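Local coordinates for cytoplasmic export protein 1 (Saccharomyces cerevisiae, PDB 3VWA) that acts in the nuclear tRNA export machinery, where it may collect tRNA from export receptors at the nuclear pore and deliver aminoacylated tRNA to translation, at residues A[65-68]-A[69-72]; A[92-96]-A[97-101]; A[111-114]-A[115-119]; A[282-286]-A[287-291]; A[325-328]-A[329-333]. All blocks are in the same frame, centred on the assembly; numbering follows the deposited sequence.

Interaction 1 of 5, residues A[65-68]-A[69-72]; sequences LKIP and GLCT
The carbonyl oxygen of I67 takes the backbone N-H of L70 at 3.1 Å from I67 O to L70 N, with 154° at the hydrogen; the donor stands well above the carbonyl plane. This bond closes a type II beta turn with P68 and G69 at its two corners. G69 has a positive phi of 111°, and any CB there would be jammed against P68 O, so the turn needs a residue without a side chain. Beyond the turn, the L70 side chain turns back to cross that of I67 obliquely: with CG anti to its carbonyl carbon (chi1 -54°), L70 CG and CD1 both come to 3.9 Å from I67 CB. L65 adds a looser touch, its CB 4.3 Å from L70 CD1. Cutting L70 back to an alanine would probably cost I67 CB and L65 CB this apolar contact and open a gap beside L146. The stretch links helix 52-64 to strand 73-77, consistent with the alphaC-beta4 loop of a kinase-like fold. I67 and P68 rest on F122 of helix 106-122, while backbone bonds from G69 and C71 tie the loop to L146 of strand 144-146.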
loop_
_atom_site.group_PDB
_atom_site.type_symbol
_atom_site.label_atom_id
_atom_site.label_comp_id
_atom_site.label_asym_id
_atom_site.label_seq_id
_atom_site.Cartn_x
_atom_site.Cartn_y
_atom_site.Cartn_z
ATOM N N LEU A 65 21.400 23.999 -12.385
ATOM C CA LEU A 65 19.968 24.315 -12.511
ATOM C C LEU A 65 19.162 23.848 -11.293
ATOM O O LEU A 65 19.244 22.685 -10.903
ATOM C CB LEU A 65 19.372 23.743 -13.795
ATOM C CG LEU A 65 19.923 24.127 -15.158
ATOM C CD1 LEU A 65 19.070 23.440 -16.219
ATOM C CD2 LEU A 65 19.939 25.624 -15.359
ATOM N N LYS A 66 18.430 24.769 -10.680
ATOM C CA LYS A 66 17.633 24.493 -9.485
ATOM C C LYS A 66 16.187 24.664 -9.887
ATOM O O LYS A 66 15.570 25.719 -9.649
ATOM C CB LYS A 66 17.950 25.484 -8.348
ATOM C CG LYS A 66 18.937 24.967 -7.308
ATOM C CD LYS A 66 20.365 25.220 -7.750
ATOM C CE LYS A 66 21.352 24.605 -6.772
ATOM N NZ LYS A 66 22.495 24.026 -7.525
ATOM N N ILE A 67 15.652 23.637 -10.525
ATOM C CA ILE A 67 14.344 23.778 -11.134
ATOM C C ILE A 67 13.480 22.706 -10.493
ATOM O O ILE A 67 13.767 21.513 -10.590
ATOM C CB ILE A 67 14.417 23.670 -12.676
ATOM C CG1 ILE A 67 15.544 24.539 -13.231
ATOM C CG2 ILE A 67 13.068 23.977 -13.338
ATOM C CD1 ILE A 67 15.132 25.936 -13.627
ATOM N N PRO A 68 12.468 23.141 -9.743
ATOM C CA PRO A 68 11.519 22.190 -9.233
ATOM C C PRO A 68 10.907 21.480 -10.456
ATOM O O PRO A 68 10.462 22.139 -11.419
ATOM C CB PRO A 68 10.457 23.086 -8.571
ATOM C CG PRO A 68 11.147 24.394 -8.303
ATOM C CD PRO A 68 12.182 24.539 -9.344
ATOM N N GLY A 69 10.872 20.165 -10.418
ATOM C CA GLY A 69 10.383 19.407 -11.540
ATOM C C GLY A 69 11.451 18.626 -12.272
ATOM O O GLY A 69 11.132 17.634 -12.897
ATOM N N LEU A 70 12.710 19.078 -12.243
ATOM C CA LEU A 70 13.810 18.178 -12.661
ATOM C C LEU A 70 14.148 17.137 -11.590
ATOM O O LEU A 70 13.869 17.335 -10.411
ATOM C CB LEU A 70 15.090 18.958 -12.985
ATOM C CG LEU A 70 15.010 20.092 -13.990
ATOM C CD1 LEU A 70 16.436 20.617 -14.146
ATOM C CD2 LEU A 70 14.384 19.641 -15.319
ATOM N N CYS A 71 14.748 16.026 -11.992
ATOM C CA CYS A 71 15.324 15.122 -10.997
ATOM C C CYS A 71 16.261 15.927 -10.050
ATOM O O CYS A 71 17.134 16.656 -10.493
ATOM C CB CYS A 71 16.076 13.961 -11.672
ATOM S SG CYS A 71 15.112 12.870 -12.764
ATOM N N THR A 72 16.072 15.809 -8.750
ATOM C CA THR A 72 16.759 16.727 -7.794
ATOM C C THR A 72 18.179 16.173 -7.659
ATOM O O THR A 72 18.363 15.039 -7.161
ATOM C CB THR A 72 15.998 16.802 -6.431
ATOM O OG1 THR A 72 14.739 17.475 -6.610
ATOM C CG2 THR A 72 16.805 17.614 -5.337
#

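Interaction 2 of 5, residues A[92-96]-A[97-101]; sequences VPFPW and DNLGS
From F94 to L99 the chain turns out of strand 92-93 and winds into helix 99-102, P95 sitting at the centre of an inverse gamma turn whose F94 O to W96 N bond is weak. By its order in the chain this probably corresponds to the linker that in kinase-like folds joins the sheet of the N-terminal lobe to the C-terminal lobe. The first firm turn is W96 O to L99 N at 2.9 Å, straight at the hydrogen (163°) although the donor stands 63° out of the carbonyl plane. P95 O also receives N98 N, but the place of that nitrogen is less sure. Among the side chains, F94 and W96 form the hub. F94 CD2 stands 3.5 Å above the W96 ring plane, over its centre, and L99 comes up at the rims of both rings: its CD2 is 3.9 Å from W96 CE3, and its CD1 is 4.2 Å from F94 CE2. L99 CG is anti to the backbone N (chi1 174°), which lays the side chain alongside the indole, pointing the same way. Further out, W96 NE1 bonds to K133 O, F94 meets W144 edge-to-face, and L198 of helix 186-198 packs on both rings and L194 on W96. P95 CB faces N98 CB at 4.1 Å. N98 holds the N-cap position without making a capping bond with its side chain; instead its OD1 takes a weak bond from S101 OG, 3.1 Å away.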
loop_
_atom_site.group_PDB
_atom_site.type_symbol
_atom_site.label_atom_id
_atom_site.label_comp_id
_atom_site.label_asym_id
_atom_site.label_seq_id
_atom_site.Cartn_x
_atom_site.Cartn_y
_atom_site.Cartn_z
ATOM N N VAL A 92 12.230 6.683 -10.588
ATOM C CA VAL A 92 11.734 5.497 -11.287
ATOM C C VAL A 92 11.443 5.941 -12.715
ATOM O O VAL A 92 10.803 6.974 -12.939
ATOM C CB VAL A 92 10.482 4.888 -10.583
ATOM C CG1 VAL A 92 9.861 3.760 -11.416
ATOM C CG2 VAL A 92 10.899 4.289 -9.244
ATOM N N PRO A 93 11.995 5.242 -13.700
ATOM C CA PRO A 93 11.634 5.687 -15.047
ATOM C C PRO A 93 10.165 5.362 -15.369
ATOM O O PRO A 93 9.665 4.353 -14.963
ATOM C CB PRO A 93 12.581 4.911 -15.952
ATOM C CG PRO A 93 12.978 3.697 -15.157
ATOM C CD PRO A 93 12.842 4.041 -13.692
ATOM N N PHE A 94 9.485 6.256 -16.043
ATOM C CA PHE A 94 8.109 6.078 -16.365
ATOM C C PHE A 94 7.881 4.707 -16.996
ATOM O O PHE A 94 8.599 4.324 -17.909
ATOM C CB PHE A 94 7.690 7.201 -17.292
ATOM C CG PHE A 94 6.233 7.263 -17.503
ATOM C CD1 PHE A 94 5.459 8.130 -16.766
ATOM C CD2 PHE A 94 5.625 6.461 -18.475
ATOM C CE1 PHE A 94 4.088 8.188 -16.973
ATOM C CE2 PHE A 94 4.293 6.543 -18.692
ATOM C CZ PHE A 94 3.513 7.398 -17.925
ATOM N N PRO A 95 6.906 3.948 -16.475
ATOM C CA PRO A 95 6.616 2.577 -16.977
ATOM C C PRO A 95 5.776 2.621 -18.234
ATOM O O PRO A 95 4.539 2.502 -18.198
ATOM C CB PRO A 95 5.876 1.916 -15.814
ATOM C CG PRO A 95 5.300 3.044 -15.034
ATOM C CD PRO A 95 6.210 4.231 -15.216
ATOM N N TRP A 96 6.447 2.852 -19.345
ATOM C CA TRP A 96 5.738 2.893 -20.645
ATOM C C TRP A 96 5.112 1.575 -20.948
ATOM O O TRP A 96 4.015 1.536 -21.471
ATOM C CB TRP A 96 6.661 3.338 -21.763
ATOM C CG TRP A 96 7.061 4.777 -21.629
ATOM C CD1 TRP A 96 8.264 5.287 -21.135
ATOM C CD2 TRP A 96 6.258 5.968 -21.987
ATOM N NE1 TRP A 96 8.265 6.674 -21.179
ATOM C CE2 TRP A 96 7.090 7.141 -21.657
ATOM C CE3 TRP A 96 4.981 6.170 -22.516
ATOM C CZ2 TRP A 96 6.645 8.427 -21.860
ATOM C CZ3 TRP A 96 4.543 7.474 -22.707
ATOM C CH2 TRP A 96 5.352 8.579 -22.393
ATOM N N ASP A 97 5.786 0.482 -20.577
ATOM C CA ASP A 97 5.226 -0.883 -20.709
ATOM C C ASP A 97 3.943 -1.070 -19.921
ATOM O O ASP A 97 3.332 -2.144 -19.982
ATOM C CB ASP A 97 6.230 -1.963 -20.265
ATOM C CG ASP A 97 7.580 -1.829 -20.952
ATOM O OD1 ASP A 97 8.578 -2.390 -20.420
ATOM O OD2 ASP A 97 7.654 -1.164 -22.018
ATOM N N ASN A 98 3.531 -0.047 -19.175
ATOM C CA ASN A 98 2.318 -0.178 -18.381
ATOM C C ASN A 98 1.384 0.974 -18.651
ATOM O O ASN A 98 0.383 1.190 -17.954
ATOM C CB ASN A 98 2.643 -0.338 -16.893
ATOM C CG ASN A 98 1.429 -0.724 -16.071
ATOM O OD1 ASN A 98 0.627 -1.560 -16.511
ATOM N ND2 ASN A 98 1.259 -0.096 -14.878
ATOM N N LEU A 99 1.700 1.725 -19.693
ATOM C CA LEU A 99 0.931 2.904 -20.004
ATOM C C LEU A 99 -0.524 2.468 -20.172
ATOM O O LEU A 99 -1.448 3.217 -19.890
ATOM C CB LEU A 99 1.450 3.516 -21.287
ATOM C CG LEU A 99 0.667 4.697 -21.843
ATOM C CD1 LEU A 99 0.725 5.907 -20.903
ATOM C CD2 LEU A 99 1.306 5.055 -23.150
ATOM N N GLY A 100 -0.713 1.222 -20.605
ATOM C CA GLY A 100 -2.043 0.701 -20.915
ATOM C C GLY A 100 -2.881 0.726 -19.667
ATOM O O GLY A 100 -4.033 1.128 -19.702
ATOM N N SER A 101 -2.282 0.315 -18.557
ATOM C CA SER A 101 -2.936 0.428 -17.279
ATOM C C SER A 101 -3.182 1.845 -16.876
ATOM O O SER A 101 -4.305 2.149 -16.537
ATOM C CB SER A 101 -2.156 -0.265 -16.182
ATOM O OG SER A 101 -2.417 -1.643 -16.266
#

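Interaction 3 of 5, residues A[111-114]-A[115-119]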
loop_
_atom_site.group_PDB
_atom_site.type_symbol
_atom_site.label_atom_id
_atom_site.label_comp_id
_atom_site.label_asym_id
_atom_site.label_seq_id
_atom_site.Cartn_x
_atom_site.Cartn_y
_atom_site.Cartn_z
ATOM N N LEU A 111 -3.022 14.734 -14.567
ATOM C CA LEU A 111 -2.248 15.211 -13.411
ATOM C C LEU A 111 -0.742 15.184 -13.687
ATOM O O LEU A 111 -0.066 16.164 -13.442
ATOM C CB LEU A 111 -2.605 14.406 -12.162
ATOM C CG LEU A 111 -2.381 14.980 -10.738
ATOM C CD1 LEU A 111 -1.416 14.116 -9.971
ATOM C CD2 LEU A 111 -2.014 16.460 -10.630
ATOM N N GLY A 112 -0.225 14.107 -14.278
ATOM C CA GLY A 112 1.226 14.047 -14.549
ATOM C C GLY A 112 1.625 15.077 -15.577
ATOM O O GLY A 112 2.625 15.789 -15.451
ATOM N N ILE A 113 0.795 15.208 -16.597
ATOM C CA ILE A 113 1.042 16.233 -17.622
ATOM C C ILE A 113 1.092 17.615 -16.993
ATOM O O ILE A 113 1.926 18.434 -17.368
ATOM C CB ILE A 113 -0.049 16.187 -18.703
ATOM C CG1 ILE A 113 0.200 14.955 -19.594
ATOM C CG2 ILE A 113 -0.047 17.441 -19.547
ATOM C CD1 ILE A 113 -0.971 14.671 -20.535
ATOM N N SER A 114 0.207 17.863 -16.035
ATOM C CA SER A 114 0.206 19.157 -15.321
ATOM C C SER A 114 1.518 19.368 -14.500
ATOM O O SER A 114 2.013 20.501 -14.382
ATOM C CB SER A 114 -1.046 19.350 -14.471
ATOM O OG SER A 114 -1.031 18.653 -13.224
ATOM N N GLN A 115 2.115 18.281 -14.005
ATOM C CA GLN A 115 3.360 18.394 -13.283
ATOM C C GLN A 115 4.506 18.712 -14.246
ATOM O O GLN A 115 5.380 19.510 -13.921
ATOM C CB GLN A 115 3.630 17.120 -12.487
ATOM C CG GLN A 115 2.704 16.949 -11.292
ATOM C CD GLN A 115 2.558 15.515 -10.870
ATOM O OE1 GLN A 115 3.062 14.601 -11.531
ATOM N NE2 GLN A 115 1.872 15.297 -9.748
ATOM N N LEU A 116 4.461 18.141 -15.456
ATOM C CA LEU A 116 5.492 18.380 -16.461
ATOM C C LEU A 116 5.404 19.829 -16.960
ATOM O O LEU A 116 6.427 20.453 -17.228
ATOM C CB LEU A 116 5.325 17.409 -17.643
ATOM C CG LEU A 116 5.547 15.931 -17.400
ATOM C CD1 LEU A 116 5.466 15.237 -18.744
ATOM C CD2 LEU A 116 6.923 15.631 -16.793
ATOM N N LEU A 117 4.182 20.354 -17.055
ATOM C CA LEU A 117 3.961 21.733 -17.445
ATOM C C LEU A 117 4.464 22.741 -16.406
ATOM O O LEU A 117 5.015 23.769 -16.763
ATOM C CB LEU A 117 2.471 21.948 -17.795
ATOM C CG LEU A 117 2.041 21.221 -19.103
ATOM C CD1 LEU A 117 0.521 21.116 -19.235
ATOM C CD2 LEU A 117 2.551 21.936 -20.359
ATOM N N ALA A 118 4.276 22.502 -15.118
ATOM C CA ALA A 118 4.805 23.477 -14.149
ATOM C C ALA A 118 6.347 23.535 -14.280
ATOM O O ALA A 118 6.940 24.620 -14.180
ATOM C CB ALA A 118 4.417 23.086 -12.725
ATOM N N THR A 119 6.973 22.375 -14.530
ATOM C CA THR A 119 8.411 22.322 -14.681
ATOM C C THR A 119 8.915 23.058 -15.926
ATOM O O THR A 119 9.873 23.825 -15.835
ATOM C CB THR A 119 8.876 20.905 -14.733
ATOM O OG1 THR A 119 8.357 20.255 -13.572
ATOM C CG2 THR A 119 10.431 20.873 -14.784
#
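The side chain of Q115 starts with CG anti to its carbonyl carbon (chi1 -71°) and then runs extended, which carries its amide back beside L111 and G112, one turn earlier. L111 sends its own CG anti to the backbone N (chi1 -157°), and the two side chains meet where L111 CD1 touches Q115 NE2 at 3.5 Å. Both belong to helix 106-122, which by its place in the chain probably corresponds to alphaE of the C-terminal lobe in kinase-like folds. The other end of the amide lies against bare backbone: Q115 OE1 is 3.6 Å from G112 CA, where no side chain intervenes, and it accepts a hydrogen bond from W144 N in the neighbouring strand. L111 O is gripped twice. Q115 N reaches it at 3.1 Å along the helix, and S114 OG donates to it at 2.7 Å, so the hydroxyl of S114 is satisfied within its own turn. On other faces the leucines spread outward, L116 against W144, L146 and L194, L117 against L191, F225 and L229, while L111 and Q115 lean on Y244 of helix 239-248. One turn behind L117 stands I113; the two lie side by side, pointing the same way, with I113 CG2 3.7 Å from L117 CD1.

Interaction 4 of 5, residues A[282-286]-A[287-291]; sequences GMIEN and FIIPE
G282 O lies 3.4 Å from F287 N and takes a clear hydrogen bond from N286 N, while G282 N gives its own hydrogen to E285 OE1 at 2.7 Å, meeting that carboxylate from above its plane. M283, a selenomethionine, follows. Its carbonyl oxygen accepts I288 N at 2.7 Å in an almost perfectly straight bond (178°), and F287 N only weakly. Its side chain starts anti to the backbone N (chi1 -166°) and turns about its CG-SE bond, bringing CE to 4.0 Å from I288 CD1; CG stands equally far from F287 CB. An alanine in place of I288 would probably leave M283 CE without this partner and open a gap towards F243 and L247 of helix 239-248. I284 repeats the pattern, its O accepting I289 N at 3.0 Å and its CG2 meeting I289 CD1. Bonds that reach five residues ahead define a pi-type turn, a widening in the first turns of helix 283-303, the helix packed between the kinase-like part and helix 321-335. E285 O faces P290 CD at 3.4 Å; proline has no N-H to offer, and the helix kinks there. N286 sets its backbone carbon 3.5 Å from P290 CG, and its ND2 bonds to I140 O, beside K141, which makes a cation-pi contact with the F287 ring.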
loop_
_atom_site.group_PDB
_atom_site.type_symbol
_atom_site.label_atom_id
_atom_site.label_comp_id
_atom_site.label_asym_id
_atom_site.label_seq_id
_atom_site.Cartn_x
_atom_site.Cartn_y
_atom_site.Cartn_z
ATOM N N GLY A 282 3.552 5.914 -5.892
ATOM C CA GLY A 282 4.270 6.909 -5.101
ATOM C C GLY A 282 3.340 7.855 -4.443
ATOM O O GLY A 282 3.517 8.116 -3.252
HETATM N N MSE A 283 2.323 8.358 -5.182
HETATM C CA MSE A 283 1.484 9.425 -4.603
HETATM C C MSE A 283 0.634 8.899 -3.487
HETATM O O MSE A 283 0.463 9.547 -2.406
HETATM C CB MSE A 283 0.576 10.163 -5.590
HETATM C CG MSE A 283 0.156 11.384 -4.775
HETATM SE SE MSE A 283 -1.019 12.613 -5.678
HETATM C CE MSE A 283 -2.544 11.591 -6.408
ATOM N N ILE A 284 0.059 7.725 -3.713
ATOM C CA ILE A 284 -0.731 7.117 -2.670
ATOM C C ILE A 284 0.152 6.613 -1.524
ATOM O O ILE A 284 -0.078 6.958 -0.350
ATOM C CB ILE A 284 -1.590 5.954 -3.201
ATOM C CG1 ILE A 284 -2.694 6.545 -4.104
ATOM C CG2 ILE A 284 -2.130 5.145 -2.013
ATOM C CD1 ILE A 284 -3.802 5.592 -4.481
ATOM N N GLU A 285 1.145 5.797 -1.879
ATOM C CA GLU A 285 2.026 5.126 -0.911
ATOM C C GLU A 285 2.859 6.092 -0.091
ATOM O O GLU A 285 2.979 5.923 1.117
ATOM C CB GLU A 285 2.984 4.152 -1.624
ATOM C CG GLU A 285 2.333 3.040 -2.428
ATOM C CD GLU A 285 1.943 3.453 -3.854
ATOM O OE1 GLU A 285 1.855 4.667 -4.140
ATOM O OE2 GLU A 285 1.717 2.569 -4.715
ATOM N N ASN A 286 3.459 7.084 -0.734
ATOM C CA ASN A 286 4.472 7.895 -0.074
ATOM C C ASN A 286 4.094 9.354 0.095
ATOM O O ASN A 286 4.892 10.120 0.586
ATOM C CB ASN A 286 5.818 7.812 -0.823
ATOM C CG ASN A 286 6.334 6.382 -0.931
ATOM O OD1 ASN A 286 6.192 5.584 -0.003
ATOM N ND2 ASN A 286 6.846 6.031 -2.092
ATOM N N PHE A 287 2.896 9.754 -0.309
ATOM C CA PHE A 287 2.487 11.134 -0.090
ATOM C C PHE A 287 1.196 11.084 0.689
ATOM O O PHE A 287 1.152 11.489 1.872
ATOM C CB PHE A 287 2.302 11.879 -1.433
ATOM C CG PHE A 287 2.413 13.371 -1.332
ATOM C CD1 PHE A 287 2.391 14.013 -0.099
ATOM C CD2 PHE A 287 2.496 14.155 -2.495
ATOM C CE1 PHE A 287 2.460 15.393 -0.019
ATOM C CE2 PHE A 287 2.589 15.542 -2.416
ATOM C CZ PHE A 287 2.564 16.159 -1.179
ATOM N N ILE A 288 0.140 10.554 0.054
ATOM C CA ILE A 288 -1.169 10.561 0.703
ATOM C C ILE A 288 -1.215 9.802 2.049
ATOM O O ILE A 288 -1.621 10.367 3.082
ATOM C CB ILE A 288 -2.310 10.120 -0.268
ATOM C CG1 ILE A 288 -2.392 11.065 -1.461
ATOM C CG2 ILE A 288 -3.623 10.083 0.457
ATOM C CD1 ILE A 288 -3.327 10.611 -2.575
ATOM N N ILE A 289 -0.820 8.530 2.041
ATOM C CA ILE A 289 -0.932 7.687 3.238
ATOM C C ILE A 289 -0.157 8.212 4.475
ATOM O O ILE A 289 -0.693 8.215 5.575
ATOM C CB ILE A 289 -0.540 6.204 2.970
ATOM C CG1 ILE A 289 -1.606 5.452 2.119
ATOM C CG2 ILE A 289 -0.450 5.466 4.262
ATOM C CD1 ILE A 289 -1.129 4.078 1.663
ATOM N N PRO A 290 1.135 8.561 4.318
ATOM C CA PRO A 290 1.857 9.056 5.446
ATOM C C PRO A 290 1.310 10.377 5.968
ATOM O O PRO A 290 1.303 10.552 7.180
ATOM C CB PRO A 290 3.324 9.216 4.940
ATOM C CG PRO A 290 3.344 8.819 3.519
ATOM C CD PRO A 290 1.954 8.431 3.091
ATOM N N GLU A 291 0.842 11.284 5.104
ATOM C CA GLU A 291 0.178 12.507 5.605
ATOM C C GLU A 291 -1.124 12.232 6.375
ATOM O O GLU A 291 -1.339 12.812 7.465
ATOM C CB GLU A 291 -0.092 13.534 4.476
ATOM C CG GLU A 291 1.156 14.021 3.742
ATOM C CD GLU A 291 2.101 14.896 4.588
ATOM O OE1 GLU A 291 1.962 14.983 5.845
ATOM O OE2 GLU A 291 2.995 15.526 3.986
#

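Interaction 5 of 5, residues A[325-328]-A[329-333]; sequences LAIV and LDLTS
V328 O is held by two donors of T332, one residue reaching it twice. T332 N arrives at 2.8 Å as the ordinary helix bond, and T332 OG1 at 2.6 Å, from the opposite face of the carbonyl plane. The hydroxyl can do this because chi1 of 44° sets OG1 between the backbone N and the carbonyl carbon, the crowded position, a usual way for a threonine inside a helix to satisfy its own OG1. The helix is 321-335, in the all-helical part of the chain, ahead of the HEAT repeats at 381-419 and 494-530. T332 CG2 meanwhile touches V328 CG1 at 4.1 Å. On another face I327 and L331 run alongside each other, CG2 of I327 3.8 Å from CD1 of L331, and L325 CD2 approaches L329 CG more loosely, at 4.4 Å. The next shell is made of helices: L292 and C293 of helix 283-303 press on V328, L345 and I346 of helix 342-351 on L325 and L329, and L360, Y364 and L368 of helix 355-368 on L329. D330 points its acid elsewhere, its OD1 accepting a hydrogen bond from Y269 OH and forming a salt bridge with R273 NH2.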
loop_
_atom_site.group_PDB
_atom_site.type_symbol
_atom_site.label_atom_id
_atom_site.label_comp_id
_atom_site.label_asym_id
_atom_site.label_seq_id
_atom_site.Cartn_x
_atom_site.Cartn_y
_atom_site.Cartn_z
ATOM N N LEU A 325 -9.093 6.329 9.112
ATOM C CA LEU A 325 -8.310 5.096 9.393
ATOM C C LEU A 325 -8.756 4.048 8.375
ATOM O O LEU A 325 -7.950 3.179 7.957
ATOM C CB LEU A 325 -8.640 4.605 10.781
ATOM C CG LEU A 325 -7.642 4.276 11.876
ATOM C CD1 LEU A 325 -8.349 3.491 12.977
ATOM C CD2 LEU A 325 -6.408 3.499 11.410
ATOM N N ALA A 326 -10.028 4.102 7.964
ATOM C CA ALA A 326 -10.554 3.153 6.937
ATOM C C ALA A 326 -9.808 3.337 5.613
ATOM O O ALA A 326 -9.384 2.355 4.953
ATOM C CB ALA A 326 -12.090 3.292 6.756
ATOM N N ILE A 327 -9.528 4.587 5.274
ATOM C CA ILE A 327 -8.771 4.873 4.078
ATOM C C ILE A 327 -7.379 4.324 4.199
ATOM O O ILE A 327 -6.818 3.785 3.242
ATOM C CB ILE A 327 -8.675 6.384 3.882
ATOM C CG1 ILE A 327 -10.045 7.049 4.086
ATOM C CG2 ILE A 327 -8.031 6.782 2.587
ATOM C CD1 ILE A 327 -11.014 6.877 2.957
ATOM N N VAL A 328 -6.762 4.515 5.361
ATOM C CA VAL A 328 -5.375 4.165 5.478
ATOM C C VAL A 328 -5.283 2.616 5.395
ATOM O O VAL A 328 -4.416 2.080 4.699
ATOM C CB VAL A 328 -4.776 4.736 6.778
ATOM C CG1 VAL A 328 -3.637 3.882 7.276
ATOM C CG2 VAL A 328 -4.281 6.152 6.564
ATOM N N LEU A 329 -6.168 1.931 6.111
ATOM C CA LEU A 329 -6.135 0.450 6.194
ATOM C C LEU A 329 -6.417 -0.156 4.849
ATOM O O LEU A 329 -5.759 -1.124 4.477
ATOM C CB LEU A 329 -7.165 -0.125 7.179
ATOM C CG LEU A 329 -6.958 0.144 8.652
ATOM C CD1 LEU A 329 -8.252 -0.157 9.428
ATOM C CD2 LEU A 329 -5.748 -0.662 9.101
ATOM N N ASP A 330 -7.396 0.412 4.152
ATOM C CA ASP A 330 -7.672 0.061 2.747
ATOM C C ASP A 330 -6.486 0.297 1.837
ATOM O O ASP A 330 -6.019 -0.609 1.176
ATOM C CB ASP A 330 -8.893 0.822 2.173
ATOM C CG ASP A 330 -9.201 0.435 0.697
ATOM O OD1 ASP A 330 -9.801 1.256 -0.031
ATOM O OD2 ASP A 330 -8.883 -0.698 0.253
ATOM N N LEU A 331 -5.970 1.513 1.796
ATOM C CA LEU A 331 -4.970 1.814 0.769
ATOM C C LEU A 331 -3.614 1.167 1.039
ATOM O O LEU A 331 -2.891 0.872 0.089
ATOM C CB LEU A 331 -4.819 3.312 0.570
ATOM C CG LEU A 331 -6.030 4.019 -0.036
ATOM C CD1 LEU A 331 -5.692 5.486 -0.110
ATOM C CD2 LEU A 331 -6.398 3.466 -1.417
ATOM N N THR A 332 -3.258 1.021 2.320
ATOM C CA THR A 332 -1.975 0.400 2.717
ATOM C C THR A 332 -2.042 -1.052 2.286
ATOM O O THR A 332 -1.117 -1.549 1.651
ATOM C CB THR A 332 -1.662 0.437 4.245
ATOM O OG1 THR A 332 -2.814 0.096 5.009
ATOM C CG2 THR A 332 -1.170 1.836 4.709
ATOM N N SER A 333 -3.150 -1.707 2.587
ATOM C CA SER A 333 -3.335 -3.093 2.183
ATOM C C SER A 333 -3.298 -3.223 0.664
ATOM O O SER A 333 -2.571 -4.052 0.143
ATOM C CB SER A 333 -4.639 -3.668 2.728
ATOM O OG SER A 333 -4.955 -4.894 2.061
#

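In the fold
Interactions 1 to 3 lie in the kinase-like part, interactions 4 and 5 in the helices after it. Interactions 3, 4 and 5 are buried turns of helix; interaction 1 is a partly buried loop and interaction 2 lies nearer the surface, where two aromatic rings do much of the work. Interactions 1 and 3 touch, G69 and I67 packing on T119, so the turn sits against helix 106-122. Interactions 4 and 5 also touch: I289 CG2 meets T332 CG2 at 3.7 Å as helices 283-303 and 321-335 pack together. Segments 111-119 and 325-333 keep regular helix bonds, each with one hydroxyl returned to a carbonyl of the turn before (S114, T332), while 282-291 is widened and kinked.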